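Local coordinates for ssDNA binding protein (Pyrococcus furiosus, PDB 4PSM) that probably binds single-stranded DNA, apparently entrapping it in a tunnel system formed between its subunits, at residues R136-Q139 / E140-L144; K122-E125 / I126-I130. One frame throughout, in Å; residues are numbered along the deposited sequence.

Interaction 1. Residues R136-Q139 / E140-L144; sequences RMKQ and EYTGL
Lys138 and Thr142 meet in a local contact where the long helix 93-141 runs out into the C-terminal tail. The hydroxyl Thr142 OG1 donates to Lys138 O at 2.7 Å, in the carbonyl plane and on a lone pair, with a C=O...O angle of 114°; the backbone bond from Thr142 N to the same oxygen is weak. OG1 sits between the backbone N and the carbonyl carbon of its own residue (chi1 83°), which also brings it within 3.1 Å of Leu144 N. That amide donates to it, so Thr142 forms an ST turn and its hydroxyl serves both the helix and the departing chain. A water lies between Gln139 O and Thr142 O and donates to both, the second bond being long. Two i to i+4 bonds precede it, Glu140 N to Arg136 O and Tyr141 N to Met137 O, both 2.9 Å long but bent.

Selenomethionine Met137 lays CG against Tyr141 CD2 at 4.1 Å, while Glu140 CB covers part of one face of the tyrosine ring, offset toward its rim. The aliphatic chain of Lys138, bent at chi3 (65°), crosses Leu144 at about a right angle, Lys138 CE meeting Leu144 CB at 4.1 Å. Arg136 and Glu140 run side by side, but their charged atoms do not pair: Glu140 OE2 makes a salt bridge to Arg28 of the second subunit.

Other chains bury most of this region. Arg28 of the second subunit, just beyond its helix 15-26, also binds Gln139 OE1. Helices 93-141 of two other copies supply Glu117 of the second subunit, paired with Lys138 NZ, and Thr112 and Phe109 of the third, which meet Tyr141 through its OH and, edge-to-face, its ring.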
# COMPACT_ATOMS: atom_id res chain seq x y z
N ARG A 136 6.50 16.62 0.09
CA ARG A 136 5.97 17.98 0.09
C ARG A 136 5.89 18.53 1.52
O ARG A 136 6.17 19.70 1.77
CB ARG A 136 4.59 17.99 -0.57
CG ARG A 136 4.25 19.26 -1.32
CD ARG A 136 3.57 18.96 -2.65
NE ARG A 136 2.40 18.15 -2.50
CZ ARG A 136 2.03 17.01 -3.08
NH1 ARG A 136 2.72 16.33 -4.00
NH2 ARG A 136 0.86 16.55 -2.67
N MSE A 137 5.51 17.67 2.46
CA MSE A 137 5.47 18.05 3.86
C MSE A 137 6.86 18.32 4.41
O MSE A 137 7.05 19.20 5.24
CB MSE A 137 4.82 16.96 4.69
CG MSE A 137 3.31 16.87 4.57
SE MSE A 137 2.60 15.25 5.40
CE MSE A 137 3.54 15.30 7.10
N LYS A 138 7.83 17.54 3.95
CA LYS A 138 9.21 17.79 4.32
C LYS A 138 9.58 19.20 3.87
O LYS A 138 10.17 19.97 4.62
CB LYS A 138 10.14 16.75 3.68
CG LYS A 138 10.09 15.38 4.36
CD LYS A 138 10.91 14.35 3.61
CE LYS A 138 12.40 14.68 3.61
NZ LYS A 138 13.14 13.83 2.62
N GLN A 139 9.19 19.53 2.64
CA GLN A 139 9.53 20.81 2.03
C GLN A 139 8.88 21.98 2.74
O GLN A 139 9.48 23.04 2.91
CB GLN A 139 9.08 20.82 0.57
CG GLN A 139 9.76 19.79 -0.30
CD GLN A 139 9.11 19.68 -1.66
OE1 GLN A 139 7.98 20.16 -1.86
NE2 GLN A 139 9.80 19.04 -2.59
N GLU A 140 7.64 21.78 3.17
CA GLU A 140 6.81 22.89 3.61
C GLU A 140 6.73 23.06 5.13
O GLU A 140 6.44 24.15 5.63
CB GLU A 140 5.41 22.78 3.01
CG GLU A 140 5.39 22.85 1.48
CD GLU A 140 3.99 23.01 0.91
OE1 GLU A 140 3.02 22.95 1.70
OE2 GLU A 140 3.86 23.20 -0.32
N TYR A 141 7.02 21.99 5.86
CA TYR A 141 6.79 22.00 7.30
C TYR A 141 7.98 21.53 8.12
O TYR A 141 7.86 21.33 9.32
CB TYR A 141 5.57 21.13 7.65
CG TYR A 141 4.29 21.53 6.95
CD1 TYR A 141 3.66 22.73 7.23
CD2 TYR A 141 3.71 20.69 6.01
CE1 TYR A 141 2.49 23.09 6.59
CE2 TYR A 141 2.54 21.04 5.37
CZ TYR A 141 1.94 22.24 5.66
OH TYR A 141 0.77 22.56 5.00
N THR A 142 9.13 21.34 7.47
CA THR A 142 10.31 20.85 8.18
C THR A 142 11.61 21.42 7.61
O THR A 142 11.63 22.02 6.54
CB THR A 142 10.40 19.29 8.16
OG1 THR A 142 11.00 18.86 6.93
CG2 THR A 142 9.02 18.64 8.34
N GLY A 143 12.70 21.20 8.35
CA GLY A 143 14.04 21.47 7.86
C GLY A 143 14.77 20.20 7.45
O GLY A 143 15.99 20.20 7.29
N LEU A 144 14.03 19.12 7.26
CA LEU A 144 14.62 17.82 6.94
C LEU A 144 15.36 17.83 5.60
O LEU A 144 14.97 18.56 4.69
CB LEU A 144 13.53 16.75 6.94
CG LEU A 144 13.25 15.94 8.21
CD1 LEU A 144 14.07 16.30 9.45
CD2 LEU A 144 11.78 15.70 8.52
O HOH W 1 11.80 23.55 3.65

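Interaction 2. Residues K122-E125 / I126-I130; sequences KLRE and ISKEI
Lys122 and Ile126 begin a run of backbone bonds within helix 93-141: Ile126 N gives a nearly straight bond to Lys122 O, 2.9 Å at 177°, and Ser127 N, Lys128 N and Glu129 N follow with bonds to Leu123 O, Arg124 O and Glu125 O. This i to i+4 pattern is that of an uninterrupted alpha-helix, here within a predicted coiled coil.

The buried side chains meet other subunits: Leu123 packs on its counterpart Leu123 of the fourth subunit and on Ile126 of the third, and Ser127 on Leu123 of the second, consistent with a helical bundle formed by four copies.

The charged side chains are partly or fully exposed, though Arg124 also packs on Ser127 of the second subunit. Arg124 and Lys128 cross, and Lys128 NZ comes to the edge of the guanidinium in its plane, 3.1 Å from Arg124 NE. Both are donors, so the approach is probably repulsive. Lys128 CG lies beside its own backbone N (chi1 -79°), and the extended chain beyond it brings CE and NZ across to Arg124 NE. Glu125 and Glu129 lie side by side with their carboxylate planes 59° apart; Glu125 CG is 4.2 Å from Glu129 OE1.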
# COMPACT_ATOMS: atom_id res chain seq x y z
N LYS A 122 -3.72 0.51 -8.81
CA LYS A 122 -4.25 1.45 -7.85
C LYS A 122 -3.23 1.64 -6.74
O LYS A 122 -2.91 2.76 -6.35
CB LYS A 122 -5.57 0.93 -7.27
CG LYS A 122 -6.79 1.08 -8.18
CD LYS A 122 -8.07 0.69 -7.46
CE LYS A 122 -9.30 0.87 -8.35
NZ LYS A 122 -10.56 0.46 -7.67
N LEU A 123 -2.70 0.52 -6.24
CA LEU A 123 -1.74 0.56 -5.15
C LEU A 123 -0.52 1.37 -5.54
O LEU A 123 -0.02 2.16 -4.74
CB LEU A 123 -1.32 -0.86 -4.74
CG LEU A 123 -0.11 -0.96 -3.81
CD1 LEU A 123 -0.34 -0.16 -2.53
CD2 LEU A 123 0.21 -2.41 -3.49
N ARG A 124 -0.02 1.17 -6.76
CA ARG A 124 1.19 1.86 -7.17
C ARG A 124 0.91 3.35 -7.19
O ARG A 124 1.74 4.15 -6.76
CB ARG A 124 1.66 1.38 -8.55
CG ARG A 124 3.04 1.90 -8.94
CD ARG A 124 3.47 1.44 -10.33
NE ARG A 124 4.72 2.07 -10.75
CZ ARG A 124 5.92 1.50 -10.67
NH1 ARG A 124 6.04 0.27 -10.20
NH2 ARG A 124 7.00 2.16 -11.07
N GLU A 125 -0.27 3.70 -7.68
CA GLU A 125 -0.67 5.09 -7.83
C GLU A 125 -0.73 5.74 -6.46
O GLU A 125 -0.12 6.78 -6.23
CB GLU A 125 -2.02 5.16 -8.54
CG GLU A 125 -2.43 6.55 -9.01
CD GLU A 125 -3.74 6.54 -9.78
OE1 GLU A 125 -4.70 5.88 -9.31
OE2 GLU A 125 -3.81 7.17 -10.86
N ILE A 126 -1.47 5.12 -5.54
CA ILE A 126 -1.60 5.61 -4.18
C ILE A 126 -0.25 5.75 -3.50
O ILE A 126 0.00 6.72 -2.78
CB ILE A 126 -2.49 4.69 -3.35
CG1 ILE A 126 -3.95 5.09 -3.52
CG2 ILE A 126 -2.11 4.74 -1.88
CD1 ILE A 126 -4.90 4.17 -2.78
N SER A 127 0.63 4.79 -3.73
CA SER A 127 1.94 4.78 -3.10
C SER A 127 2.75 5.97 -3.58
O SER A 127 3.46 6.62 -2.81
CB SER A 127 2.67 3.47 -3.39
OG SER A 127 3.94 3.42 -2.78
N LYS A 128 2.63 6.26 -4.87
CA LYS A 128 3.34 7.38 -5.46
C LYS A 128 2.82 8.69 -4.89
O LYS A 128 3.59 9.58 -4.56
CB LYS A 128 3.23 7.35 -6.99
CG LYS A 128 4.17 6.34 -7.66
CD LYS A 128 3.97 6.26 -9.17
CE LYS A 128 4.97 5.30 -9.80
NZ LYS A 128 4.78 5.16 -11.28
N GLU A 129 1.50 8.79 -4.78
CA GLU A 129 0.87 9.98 -4.22
C GLU A 129 1.35 10.21 -2.80
O GLU A 129 1.70 11.33 -2.43
CB GLU A 129 -0.66 9.84 -4.24
CG GLU A 129 -1.30 10.28 -5.54
CD GLU A 129 -2.79 10.02 -5.57
OE1 GLU A 129 -3.19 8.83 -5.57
OE2 GLU A 129 -3.57 10.99 -5.59
N ILE A 130 1.36 9.15 -2.01
CA ILE A 130 1.81 9.24 -0.64
C ILE A 130 3.25 9.73 -0.56
O ILE A 130 3.57 10.62 0.24
CB ILE A 130 1.63 7.91 0.10
CG1 ILE A 130 0.15 7.71 0.44
CG2 ILE A 130 2.46 7.86 1.37
CD1 ILE A 130 -0.19 6.32 0.92

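In the fold
Both interactions belong to helix 93-141, interaction 2 in its C-terminal half and interaction 1 where it runs out into the tail, with centres about 20 Å apart and nearest atoms about 5 Å apart. Interaction 1 is largely buried, and many of its polar side chains find partners on other chains; interaction 2 is only partly buried, its apolar residues turned to the other subunits and its charged ones mostly at the exposed or partly exposed surface. Regular helix bonding carries 122-130, whereas in 136-144 it weakens toward the tail, where a threonine hydroxyl and a water take part. The second, third and fourth subunits touch both.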